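Side-chain contacts in Atu0111 protein (PDB 2FSQ), which is of unknown function but belongs to the 2H clan, whose characterised members include phosphoesterases, and so possibly acts on a phosphate ester: residues A[56-61]-A[210-215]; A[85-90]-A[161-166]; A[103-108]-A[112-117]. All blocks are in the same frame, centred on the assembly; numbering follows the deposited sequence.

Interaction 1: residues A[56-61]-A[210-215]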
ATOM      1  N   GLU A  56       6.048  14.266   3.070  1.00 14.41           N
ATOM      2  CA  GLU A  56       5.671  14.084   1.682  1.00 15.04           C
ATOM      3  C   GLU A  56       6.798  14.494   0.736  1.00 14.85           C
ATOM      4  O   GLU A  56       7.124  13.765  -0.203  1.00 15.86           O
ATOM      5  CB  GLU A  56       4.393  14.838   1.358  1.00 15.32           C
ATOM      6  CG  GLU A  56       3.943  14.639  -0.076  1.00 16.89           C
ATOM      7  CD  GLU A  56       2.823  15.575  -0.467  1.00 17.48           C
ATOM      8  OE1 GLU A  56       3.062  16.798  -0.476  1.00 18.45           O
ATOM      9  OE2 GLU A  56       1.718  15.097  -0.813  1.00 19.71           O
ATOM     10  N   SER A  57       7.419  15.649   0.988  1.00 16.15           N
ATOM     11  CA  SER A  57       8.537  16.087   0.159  1.00 16.81           C
ATOM     12  C   SER A  57       9.696  15.099   0.149  1.00 15.72           C
ATOM     13  O   SER A  57      10.310  14.847  -0.895  1.00 16.24           O
ATOM     14  CB  SER A  57       9.010  17.481   0.593  1.00 17.52           C
ATOM     15  OG  SER A  57       7.992  18.438   0.340  1.00 21.63           O
ATOM     16  N   ALA A  58       9.998  14.521   1.313  1.00 15.62           N
ATOM     17  CA  ALA A  58      11.057  13.526   1.399  1.00 15.38           C
ATOM     18  C   ALA A  58      10.725  12.296   0.532  1.00 14.77           C
ATOM     19  O   ALA A  58      11.586  11.777  -0.209  1.00 15.71           O
ATOM     20  CB  ALA A  58      11.279  13.114   2.845  1.00 16.16           C
ATOM     21  N   ILE A  59       9.473  11.842   0.612  1.00 14.64           N
ATOM     22  CA  ILE A  59       9.063  10.646  -0.118  1.00 14.05           C
ATOM     23  C   ILE A  59       9.060  10.921  -1.621  1.00 14.51           C
ATOM     24  O   ILE A  59       9.485  10.066  -2.417  1.00 15.08           O
ATOM     25  CB  ILE A  59       7.684  10.149   0.369  1.00 14.12           C
ATOM     26  CG1 ILE A  59       7.839   9.586   1.796  1.00 13.71           C
ATOM     27  CG2 ILE A  59       7.129   9.089  -0.595  1.00 13.23           C
ATOM     28  CD1 ILE A  59       6.524   9.281   2.506  1.00 14.15           C
ATOM     29  N   VAL A  60       8.647  12.129  -1.986  1.00 14.48           N
ATOM     30  CA  VAL A  60       8.629  12.531  -3.387  1.00 15.49           C
ATOM     31  C   VAL A  60      10.057  12.573  -3.951  1.00 14.86           C
ATOM     32  O   VAL A  60      10.280  12.188  -5.097  1.00 15.19           O
ATOM     33  CB  VAL A  60       7.856  13.836  -3.590  1.00 15.37           C
ATOM     34  CG1 VAL A  60       8.039  14.374  -5.014  1.00 16.72           C
ATOM     35  CG2 VAL A  60       6.362  13.614  -3.325  1.00 17.69           C
ATOM     36  N   SER A  61      11.030  12.995  -3.142  0.60 15.73           N
ATOM     37  CA  SER A  61      12.436  12.941  -3.564  0.60 15.90           C
ATOM     38  C   SER A  61      12.934  11.518  -3.812  0.60 15.59           C
ATOM     39  O   SER A  61      13.647  11.260  -4.783  0.60 16.35           O
ATOM     40  CB  SER A  61      13.338  13.641  -2.549  0.60 16.29           C
ATOM     41  OG  SER A  61      13.135  15.037  -2.583  0.60 19.09           O
ATOM     42  N   ARG A 210      15.203   8.169   5.886  1.00 16.88           N
ATOM     43  CA  ARG A 210      15.109   7.994   7.343  1.00 17.85           C
ATOM     44  C   ARG A 210      15.530   9.245   8.109  1.00 17.88           C
ATOM     45  O   ARG A 210      14.958   9.572   9.154  1.00 18.49           O
ATOM     46  CB  ARG A 210      15.931   6.792   7.805  1.00 19.15           C
ATOM     47  CG  ARG A 210      15.287   5.448   7.482  1.00 21.62           C
ATOM     48  CD  ARG A 210      16.187   4.305   7.937  1.00 25.80           C
ATOM     49  NE  ARG A 210      16.168   4.186   9.390  1.00 28.54           N
ATOM     50  CZ  ARG A 210      17.219   3.887  10.149  1.00 32.14           C
ATOM     51  NH1 ARG A 210      18.416   3.675   9.599  1.00 34.49           N
ATOM     52  NH2 ARG A 210      17.071   3.800  11.465  1.00 33.93           N
ATOM     53  N   VAL A 211      16.521   9.958   7.587  1.00 17.07           N
ATOM     54  CA  VAL A 211      16.933  11.225   8.196  1.00 17.87           C
ATOM     55  C   VAL A 211      15.922  12.339   7.943  1.00 17.30           C
ATOM     56  O   VAL A 211      15.605  13.122   8.844  1.00 17.65           O
ATOM     57  CB  VAL A 211      18.343  11.649   7.714  1.00 18.83           C
ATOM     58  CG1 VAL A 211      18.684  13.069   8.191  1.00 19.69           C
ATOM     59  CG2 VAL A 211      19.398  10.653   8.209  1.00 20.20           C
ATOM     60  N   ALA A 212      15.421  12.419   6.715  1.00 16.60           N
ATOM     61  CA  ALA A 212      14.508  13.495   6.336  1.00 16.41           C
ATOM     62  C   ALA A 212      13.121  13.319   6.924  1.00 15.72           C
ATOM     63  O   ALA A 212      12.403  14.305   7.158  1.00 17.48           O
ATOM     64  CB  ALA A 212      14.410  13.605   4.821  1.00 16.55           C
ATOM     65  N   ALA A 213      12.727  12.061   7.142  1.00 14.84           N
ATOM     66  CA  ALA A 213      11.384  11.741   7.632  1.00 14.08           C
ATOM     67  C   ALA A 213      11.514  10.605   8.645  1.00 13.79           C
ATOM     68  O   ALA A 213      11.153   9.469   8.346  1.00 14.46           O
ATOM     69  CB  ALA A 213      10.463  11.326   6.473  1.00 13.77           C
ATOM     70  N   PRO A 214      12.055  10.900   9.836  1.00 13.64           N
ATOM     71  CA  PRO A 214      12.286   9.838  10.822  1.00 13.43           C
ATOM     72  C   PRO A 214      11.003   9.192  11.367  1.00 13.59           C
ATOM     73  O   PRO A 214      11.045   8.078  11.885  1.00 13.95           O
ATOM     74  CB  PRO A 214      13.051  10.552  11.947  1.00 14.15           C
ATOM     75  CG  PRO A 214      12.692  11.981  11.786  1.00 14.12           C
ATOM     76  CD  PRO A 214      12.557  12.207  10.312  1.00 13.97           C
ATOM     77  N   VAL A 215       9.890   9.910  11.284  0.50 12.84           N
ATOM     78  CA  VAL A 215       8.569   9.294  11.351  0.50 12.87           C
ATOM     79  C   VAL A 215       7.813   9.744  10.111  0.50 12.82           C
ATOM     80  O   VAL A 215       8.008  10.862   9.606  0.50 12.47           O
ATOM     81  CB  VAL A 215       7.778   9.652  12.633  0.50 13.05           C
ATOM     82  CG1 VAL A 215       8.358   8.938  13.831  0.50 12.34           C
ATOM     83  CG2 VAL A 215       7.732  11.164  12.858  0.50 12.91           C
TER
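Ala212 and Ala213, at the end of helix 195-212, meet the single methyl of Ala58 on helix 54-67. Along 210-215, contact begins at Ala212, whose CB points at the other helix and lies 3.7 Å from Ala58 CB. With nothing larger than a methyl on either side, the backbones come close, the CA atoms of Ala58 and Ala212 being 6.0 Å apart. Ala213 is the first residue to leave helical geometry (phi/psi -140°/72°), yet its methyl still faces helix 54-67, with its CB 4.1 Å from Ala58 CB. Ala58 CB therefore has two methyls before it, one from the last helical turn and one from the start of the loop. The Ala212 side is exposed, whereas Ala213 is buried. Beyond Pro214 the chain moves off, although Val215 O returns a weak hydrogen bond to Thr55 OG1 near the start of helix 54-67. The contact is plain apolar helix-end packing, burying only 93 Å². It is continued inward by Leu209 of helix 195-212, which touches both Ala58 and Ile59, while Ile59 also reaches Leu49, just past strand 42-48, and Leu183, between strands 179-182 and 184-186.

Interaction 2: residues A[85-90]-A[161-166]. With ACY (acetic acid), chain B.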
HETATM    1  N   MSE A  85      -0.468   4.688   3.241  1.00 11.49           N
HETATM    2  CA  MSE A  85      -0.196   3.395   3.845  1.00 11.69           C
HETATM    3  C   MSE A  85      -1.544   2.736   4.111  1.00 11.28           C
HETATM    4  O   MSE A  85      -2.354   3.258   4.873  1.00 12.43           O
HETATM    5  CB  MSE A  85       0.549   3.539   5.177  1.00 11.94           C
HETATM    6  CG  MSE A  85       0.883   2.170   5.755  1.00 11.91           C
HETATM    7 SE   MSE A  85       1.630   2.322   7.574  0.75 15.79          SE
HETATM    8  CE  MSE A  85      -0.064   2.425   8.522  1.00 14.56           C
ATOM      9  N   THR A  86      -1.784   1.566   3.525  1.00 11.29           N
ATOM     10  CA  THR A  86      -3.004   0.810   3.850  1.00 11.10           C
ATOM     11  C   THR A  86      -2.919   0.303   5.295  1.00 11.00           C
ATOM     12  O   THR A  86      -1.870  -0.160   5.754  1.00 11.83           O
ATOM     13  CB  THR A  86      -3.175  -0.340   2.864  1.00 11.50           C
ATOM     14  OG1 THR A  86      -3.291   0.227   1.558  1.00 13.34           O
ATOM     15  CG2 THR A  86      -4.430  -1.184   3.163  1.00 12.36           C
ATOM     16  N   VAL A  87      -4.019   0.478   6.024  1.00 11.03           N
ATOM     17  CA  VAL A  87      -4.125  -0.051   7.384  1.00 11.63           C
ATOM     18  C   VAL A  87      -4.863  -1.391   7.350  1.00 11.73           C
ATOM     19  O   VAL A  87      -4.445  -2.345   7.992  1.00 11.68           O
ATOM     20  CB  VAL A  87      -4.873   0.924   8.301  1.00 11.60           C
ATOM     21  CG1 VAL A  87      -5.027   0.364   9.721  1.00 13.88           C
ATOM     22  CG2 VAL A  87      -4.120   2.257   8.345  1.00 14.02           C
ATOM     23  N   PHE A  88      -5.949  -1.464   6.579  1.00 11.35           N
ATOM     24  CA  PHE A  88      -6.711  -2.718   6.448  1.00 11.31           C
ATOM     25  C   PHE A  88      -7.382  -2.735   5.091  1.00 11.81           C
ATOM     26  O   PHE A  88      -8.149  -1.824   4.780  1.00 12.31           O
ATOM     27  CB  PHE A  88      -7.759  -2.823   7.569  1.00 11.73           C
ATOM     28  CG  PHE A  88      -8.432  -4.161   7.631  1.00 11.86           C
ATOM     29  CD1 PHE A  88      -7.900  -5.175   8.405  1.00 12.41           C
ATOM     30  CD2 PHE A  88      -9.612  -4.407   6.923  1.00 11.50           C
ATOM     31  CE1 PHE A  88      -8.513  -6.422   8.483  1.00 12.88           C
ATOM     32  CE2 PHE A  88     -10.230  -5.664   6.981  1.00 12.30           C
ATOM     33  CZ  PHE A  88      -9.700  -6.654   7.777  1.00 11.71           C
ATOM     34  N   GLN A  89      -7.064  -3.737   4.258  1.00 10.81           N
ATOM     35  CA  GLN A  89      -7.672  -3.832   2.928  1.00 12.05           C
ATOM     36  C   GLN A  89      -9.155  -4.108   3.042  1.00 11.89           C
ATOM     37  O   GLN A  89      -9.558  -5.005   3.780  1.00 12.35           O
ATOM     38  CB  GLN A  89      -7.086  -4.989   2.123  1.00 12.52           C
ATOM     39  CG  GLN A  89      -5.680  -4.790   1.635  1.00 13.39           C
ATOM     40  CD  GLN A  89      -5.268  -5.877   0.634  1.00 14.21           C
ATOM     41  OE1 GLN A  89      -6.116  -6.554   0.058  1.00 16.14           O
ATOM     42  NE2 GLN A  89      -3.966  -6.042   0.432  1.00 15.52           N
ATOM     43  N   GLY A  90      -9.950  -3.390   2.249  1.00 11.92           N
ATOM     44  CA  GLY A  90     -11.376  -3.694   2.105  1.00 12.07           C
ATOM     45  C   GLY A  90     -11.545  -4.683   0.952  1.00 11.95           C
ATOM     46  O   GLY A  90     -10.640  -5.454   0.625  1.00 12.41           O
ATOM     47  N   ASP A 161      -7.014  -5.634  14.202  1.00 14.67           N
ATOM     48  CA  ASP A 161      -7.874  -6.670  14.774  1.00 16.29           C
ATOM     49  C   ASP A 161      -9.299  -6.142  14.890  1.00 16.70           C
ATOM     50  O   ASP A 161     -10.276  -6.868  14.664  1.00 17.70           O
ATOM     51  CB  ASP A 161      -7.386  -7.087  16.162  1.00 16.44           C
ATOM     52  CG  ASP A 161      -6.147  -7.966  16.117  1.00 18.62           C
ATOM     53  OD1 ASP A 161      -5.817  -8.490  15.027  1.00 19.98           O
ATOM     54  OD2 ASP A 161      -5.495  -8.120  17.183  1.00 22.08           O
ATOM     55  N   THR A 162      -9.426  -4.868  15.248  1.00 16.03           N
ATOM     56  CA  THR A 162     -10.743  -4.284  15.383  1.00 16.86           C
ATOM     57  C   THR A 162     -11.398  -4.166  14.001  1.00 16.86           C
ATOM     58  O   THR A 162     -12.574  -4.491  13.836  1.00 17.12           O
ATOM     59  CB  THR A 162     -10.676  -2.913  16.114  1.00 16.54           C
ATOM     60  OG1 THR A 162      -9.943  -3.061  17.340  1.00 18.45           O
ATOM     61  CG2 THR A 162     -12.085  -2.369  16.432  1.00 17.84           C
ATOM     62  N   PHE A 163     -10.635  -3.743  12.991  1.00 16.07           N
ATOM     63  CA  PHE A 163     -11.181  -3.706  11.642  1.00 16.12           C
ATOM     64  C   PHE A 163     -11.635  -5.066  11.148  1.00 16.59           C
ATOM     65  O   PHE A 163     -12.639  -5.147  10.443  1.00 16.17           O
ATOM     66  CB  PHE A 163     -10.197  -3.103  10.640  1.00 15.55           C
ATOM     67  CG  PHE A 163     -10.148  -1.587  10.672  1.00 15.07           C
ATOM     68  CD1 PHE A 163     -11.310  -0.818  10.540  1.00 16.53           C
ATOM     69  CD2 PHE A 163      -8.938  -0.938  10.796  1.00 14.21           C
ATOM     70  CE1 PHE A 163     -11.237   0.582  10.560  1.00 17.02           C
ATOM     71  CE2 PHE A 163      -8.850   0.433  10.807  1.00 15.17           C
ATOM     72  CZ  PHE A 163      -9.995   1.203  10.707  1.00 15.91           C
ATOM     73  N   ALA A 164     -10.909  -6.121  11.510  1.00 16.55           N
ATOM     74  CA  ALA A 164     -11.295  -7.468  11.078  1.00 17.71           C
ATOM     75  C   ALA A 164     -12.685  -7.800  11.598  1.00 18.46           C
ATOM     76  O   ALA A 164     -13.484  -8.397  10.890  1.00 18.20           O
ATOM     77  CB  ALA A 164     -10.275  -8.501  11.544  1.00 18.06           C
ATOM     78  N   ASP A 165     -12.985  -7.391  12.828  1.00 18.51           N
ATOM     79  CA  ASP A 165     -14.325  -7.594  13.384  1.00 20.38           C
ATOM     80  C   ASP A 165     -15.392  -6.840  12.597  1.00 20.46           C
ATOM     81  O   ASP A 165     -16.455  -7.380  12.305  1.00 21.55           O
ATOM     82  CB  ASP A 165     -14.366  -7.174  14.855  1.00 21.16           C
ATOM     83  CG  ASP A 165     -13.603  -8.118  15.755  1.00 24.72           C
ATOM     84  OD1 ASP A 165     -13.378  -9.285  15.363  1.00 28.50           O
ATOM     85  OD2 ASP A 165     -13.222  -7.689  16.871  1.00 29.86           O
ATOM     86  N   PHE A 166     -15.123  -5.578  12.268  1.00 19.16           N
ATOM     87  CA  PHE A 166     -16.080  -4.782  11.489  1.00 18.73           C
ATOM     88  C   PHE A 166     -16.244  -5.234  10.040  1.00 18.76           C
ATOM     89  O   PHE A 166     -17.340  -5.244   9.489  1.00 19.58           O
ATOM     90  CB  PHE A 166     -15.720  -3.288  11.565  1.00 19.39           C
ATOM     91  CG  PHE A 166     -16.146  -2.635  12.861  1.00 19.37           C
ATOM     92  CD1 PHE A 166     -15.434  -2.847  14.037  1.00 21.13           C
ATOM     93  CD2 PHE A 166     -17.276  -1.830  12.900  1.00 21.65           C
ATOM     94  CE1 PHE A 166     -15.824  -2.243  15.231  1.00 21.60           C
ATOM     95  CE2 PHE A 166     -17.674  -1.221  14.096  1.00 21.88           C
ATOM     96  CZ  PHE A 166     -16.959  -1.438  15.253  1.00 22.11           C
TER
HETATM   97  C   ACY B 450      -0.991  -1.235  -1.151  1.00 28.03           C
HETATM   98  O   ACY B 450      -0.802  -0.104  -1.677  1.00 28.20           O
HETATM   99  OXT ACY B 450      -1.644  -1.421  -0.090  1.00 28.57           O
HETATM  100  CH3 ACY B 450      -0.355  -2.435  -1.795  1.00 28.45           C
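Phe88 and Phe163 meet through different first torsions: CG of Phe88 extends anti to the backbone N (chi1 -171°), whereas CG of Phe163 lies anti to the carbonyl carbon (chi1 -79°), and the two side chains slide past each other in opposite directions. The corner in strand 84-92 that presents Phe88 is a classic beta bulge, in which Val87 and Phe88 both face Val45 of strand 42-48. It follows directly on Met85 (selenomethionine here) and Thr86, the last two residues of an H-x-T sequence of the kind that marks the 2H clan. Because of the bulge, two successive side chains, Val87 and Phe88, both point toward helix 150-167. Phe163 CB sits over one face of the Phe88 ring in a CH-pi contact, 3.9 Å from the ring centroid and 21° off the normal. It is displaced toward the rim, so that its closest ring atom is Phe88 CG at 3.6 Å. The far end of the same ring reaches the helix backbone, with Phe88 CZ 3.8 Å from Ala164 CA. The Phe163 ring turns back toward the strand: its CD2 comes within 3.9 Å of Phe88 CB, and its CE2 meets Val87 CG1 at 4.0 Å. All four touching residues are buried. Phe125 stacks on Phe163, Phe238 meets it edge-to-face, and Phe167 adds a ring beside Phe88, making an aromatic cluster between helix 150-167 and strands 84-92 and 42-48. Arg160 NH1 bonds Val87 O. On the strand's other side a bound acetic acid, probably from the crystallisation liquor, is also hydrogen-bonded to Thr182 OG1 of a second H-x-T, and so probably marks the active-site cleft; Thr86 OG1 donates to its OXT at 2.9 Å.

Interaction 3: residues A[103-108]-A[112-117]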
ATOM      1  N   GLN A 103     -18.271 -13.213   4.646  1.00 16.59           N
ATOM      2  CA  GLN A 103     -19.147 -14.342   4.317  1.00 16.93           C
ATOM      3  C   GLN A 103     -20.632 -13.988   4.367  1.00 16.52           C
ATOM      4  O   GLN A 103     -21.438 -14.662   3.744  1.00 16.78           O
ATOM      5  CB  GLN A 103     -18.874 -15.554   5.200  1.00 17.31           C
ATOM      6  CG  GLN A 103     -19.533 -16.848   4.676  1.00 18.73           C
ATOM      7  CD  GLN A 103     -18.987 -18.105   5.308  1.00 20.92           C
ATOM      8  OE1 GLN A 103     -18.499 -18.094   6.440  1.00 24.62           O
ATOM      9  NE2 GLN A 103     -19.085 -19.204   4.590  1.00 20.64           N
ATOM     10  N   THR A 104     -20.986 -12.927   5.083  1.00 15.59           N
ATOM     11  CA  THR A 104     -22.395 -12.513   5.159  1.00 16.70           C
ATOM     12  C   THR A 104     -22.932 -11.893   3.867  1.00 16.62           C
ATOM     13  O   THR A 104     -24.146 -11.721   3.727  1.00 17.53           O
ATOM     14  CB  THR A 104     -22.591 -11.486   6.265  1.00 17.10           C
ATOM     15  OG1 THR A 104     -21.741 -10.369   5.989  1.00 19.62           O
ATOM     16  CG2 THR A 104     -22.214 -12.075   7.608  1.00 17.97           C
ATOM     17  N   LEU A 105     -22.052 -11.566   2.919  1.00 17.09           N
ATOM     18  CA  LEU A 105     -22.474 -10.908   1.679  1.00 16.76           C
ATOM     19  C   LEU A 105     -22.273 -11.778   0.458  1.00 16.10           C
ATOM     20  O   LEU A 105     -21.223 -12.382   0.304  1.00 15.43           O
ATOM     21  CB  LEU A 105     -21.699  -9.608   1.458  1.00 17.34           C
ATOM     22  CG  LEU A 105     -21.932  -8.451   2.427  1.00 18.86           C
ATOM     23  CD1 LEU A 105     -21.173  -7.224   1.939  1.00 21.54           C
ATOM     24  CD2 LEU A 105     -23.413  -8.155   2.547  1.00 20.49           C
ATOM     25  N   PRO A 106     -23.257 -11.798  -0.450  1.00 15.59           N
ATOM     26  CA  PRO A 106     -23.077 -12.515  -1.710  1.00 15.07           C
ATOM     27  C   PRO A 106     -21.798 -12.071  -2.427  1.00 15.40           C
ATOM     28  O   PRO A 106     -21.466 -10.887  -2.418  1.00 14.79           O
ATOM     29  CB  PRO A 106     -24.316 -12.122  -2.513  1.00 16.25           C
ATOM     30  CG  PRO A 106     -25.327 -11.737  -1.494  1.00 16.38           C
ATOM     31  CD  PRO A 106     -24.588 -11.174  -0.339  1.00 16.08           C
ATOM     32  N   LEU A 107     -21.117 -13.021  -3.054  1.00 14.31           N
ATOM     33  CA  LEU A 107     -19.835 -12.735  -3.727  1.00 15.47           C
ATOM     34  C   LEU A 107     -20.030 -11.800  -4.915  1.00 15.80           C
ATOM     35  O   LEU A 107     -19.071 -11.169  -5.337  1.00 16.36           O
ATOM     36  CB  LEU A 107     -19.137 -14.027  -4.174  1.00 16.10           C
ATOM     37  CG  LEU A 107     -18.759 -15.022  -3.050  1.00 16.54           C
ATOM     38  CD1 LEU A 107     -18.240 -16.352  -3.627  1.00 19.00           C
ATOM     39  CD2 LEU A 107     -17.736 -14.425  -2.073  1.00 17.65           C
ATOM     40  N   ASP A 108     -21.264 -11.703  -5.428  1.00 16.02           N
ATOM     41  CA  ASP A 108     -21.554 -10.841  -6.579  1.00 17.83           C
ATOM     42  C   ASP A 108     -22.194  -9.505  -6.196  1.00 17.65           C
ATOM     43  O   ASP A 108     -22.697  -8.784  -7.058  1.00 19.62           O
ATOM     44  CB  ASP A 108     -22.379 -11.586  -7.657  1.00 18.61           C
ATOM     45  CG  ASP A 108     -23.697 -12.117  -7.139  1.00 21.58           C
ATOM     46  OD1 ASP A 108     -23.947 -12.078  -5.909  1.00 22.58           O
ATOM     47  OD2 ASP A 108     -24.495 -12.608  -7.986  1.00 25.20           O
ATOM     48  N   ASP A 112     -20.320  -0.892  -4.689  1.00 20.31           N
ATOM     49  CA  ASP A 112     -20.954   0.230  -3.975  1.00 20.76           C
ATOM     50  C   ASP A 112     -21.868  -0.193  -2.821  1.00 20.88           C
ATOM     51  O   ASP A 112     -21.953   0.511  -1.805  1.00 21.27           O
ATOM     52  CB  ASP A 112     -21.726   1.136  -4.936  1.00 21.86           C
ATOM     53  CG  ASP A 112     -20.822   2.065  -5.728  1.00 22.89           C
ATOM     54  OD1 ASP A 112     -19.587   2.123  -5.469  1.00 23.62           O
ATOM     55  OD2 ASP A 112     -21.365   2.767  -6.612  1.00 27.78           O
ATOM     56  N   ALA A 113     -22.564  -1.324  -2.973  1.00 19.86           N
ATOM     57  CA  ALA A 113     -23.378  -1.855  -1.882  1.00 20.12           C
ATOM     58  C   ALA A 113     -22.531  -2.376  -0.722  1.00 19.17           C
ATOM     59  O   ALA A 113     -22.912  -2.268   0.435  1.00 19.01           O
ATOM     60  CB  ALA A 113     -24.373  -2.923  -2.389  1.00 20.58           C
ATOM     61  N   VAL A 114     -21.356  -2.932  -1.020  1.00 18.03           N
ATOM     62  CA  VAL A 114     -20.466  -3.335   0.065  1.00 17.29           C
ATOM     63  C   VAL A 114     -19.971  -2.089   0.832  1.00 17.06           C
ATOM     64  O   VAL A 114     -19.914  -2.085   2.064  1.00 17.79           O
ATOM     65  CB  VAL A 114     -19.263  -4.179  -0.430  1.00 16.32           C
ATOM     66  CG1 VAL A 114     -18.471  -4.668   0.759  1.00 16.89           C
ATOM     67  CG2 VAL A 114     -19.737  -5.381  -1.284  1.00 16.88           C
ATOM     68  N   THR A 115     -19.621  -1.046   0.085  1.00 17.97           N
ATOM     69  CA  THR A 115     -19.208   0.229   0.664  1.00 19.23           C
ATOM     70  C   THR A 115     -20.287   0.779   1.618  1.00 19.52           C
ATOM     71  O   THR A 115     -19.972   1.185   2.743  1.00 19.36           O
ATOM     72  CB  THR A 115     -18.824   1.228  -0.436  1.00 18.49           C
ATOM     73  OG1 THR A 115     -17.711   0.705  -1.181  1.00 18.26           O
ATOM     74  CG2 THR A 115     -18.445   2.582   0.163  1.00 20.04           C
ATOM     75  N   ASP A 116     -21.556   0.721   1.206  1.00 21.05           N
ATOM     76  CA  ASP A 116     -22.659   1.159   2.081  1.00 21.88           C
ATOM     77  C   ASP A 116     -22.781   0.315   3.359  1.00 21.66           C
ATOM     78  O   ASP A 116     -22.987   0.864   4.448  1.00 21.97           O
ATOM     79  CB  ASP A 116     -24.005   1.166   1.340  1.00 23.45           C
ATOM     80  CG  ASP A 116     -24.023   2.107   0.122  1.00 25.81           C
ATOM     81  OD1 ASP A 116     -23.245   3.084   0.058  1.00 30.58           O
ATOM     82  OD2 ASP A 116     -24.866   1.877  -0.774  1.00 30.25           O
ATOM     83  N   TYR A 117     -22.675  -1.010   3.229  1.00 20.57           N
ATOM     84  CA  TYR A 117     -22.737  -1.933   4.374  1.00 20.89           C
ATOM     85  C   TYR A 117     -21.657  -1.585   5.390  1.00 21.46           C
ATOM     86  O   TYR A 117     -21.924  -1.492   6.593  1.00 21.30           O
ATOM     87  CB  TYR A 117     -22.658  -3.393   3.876  1.00 20.88           C
ATOM     88  CG  TYR A 117     -22.408  -4.521   4.884  1.00 22.07           C
ATOM     89  CD1 TYR A 117     -23.455  -5.075   5.636  1.00 22.89           C
ATOM     90  CD2 TYR A 117     -21.148  -5.103   5.005  1.00 21.82           C
ATOM     91  CE1 TYR A 117     -23.227  -6.158   6.526  1.00 23.29           C
ATOM     92  CE2 TYR A 117     -20.909  -6.181   5.880  1.00 23.64           C
ATOM     93  CZ  TYR A 117     -21.948  -6.712   6.639  1.00 22.63           C
ATOM     94  OH  TYR A 117     -21.697  -7.788   7.511  1.00 23.16           O
TER
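Leu105 packs its branched end against Tyr117 and Val114, and this is the close part of the contact. Its two methyls divide the work. CD2 stands almost exactly over the centre of the Tyr117 ring, 4.3 Å from the centroid and 5° off the normal, a CH-pi contact with one face. CD1 reaches toward the helix, 3.7 Å from Tyr117 CD2 on one hand and 3.9 Å from Val114 CG1 on the other; Val114 CG2 is hardly farther from it, at 4.0 Å. The branch is thus received by an aromatic face and a forked valine, three residues apart on the same side of the helix. Val114 is buried, and Trp101 and Thr109 from the preceding loop also touch it. The arrangement is a loop folded back on the helix it leads into: 103-108 belongs to the long connection after strand 84-92 and lies along the first turns of helix 111-121. That helix turns a different side to the sheet, where Thr115 touches Phe223 and Glu225 of strand 222-226 and its OG1 bonds Asn43 ND2. Toward solvent the contact thins to a single polar link, in which exposed Thr104 OG1 donates to Tyr117 OH over 3.0 Å. Tyr117 extends its ring outward from the helix with CG anti to the backbone N (chi1 167°), which carries the phenol oxygen across to the loop. The threonine and tyrosine side chains cross at about a right angle, and the Thr104 hydroxyl approaches the ring system obliquely. In the crystal, Thr104, Leu105 and Tyr117 all touch a neighbouring molecule as well.

In the fold
From the N terminus, helix 54-67 comes first, and interaction 1 closes the longest loop, joining this helix to the end of helix 195-212. Both other contacts lie within that loop. Interaction 2 opens at strand 84-92 and closes on helix 150-167, and within its span falls interaction 3, a short closure between a connecting loop and helix 111-121. The three are therefore strictly nested, and none cross. Interactions 2 and 3 lie on the same side of the chain's centre, their centres about 16 Å apart. Interaction 1 lies on the opposite side from interaction 3, their centres about 38 Å apart. No two of the contacts touch.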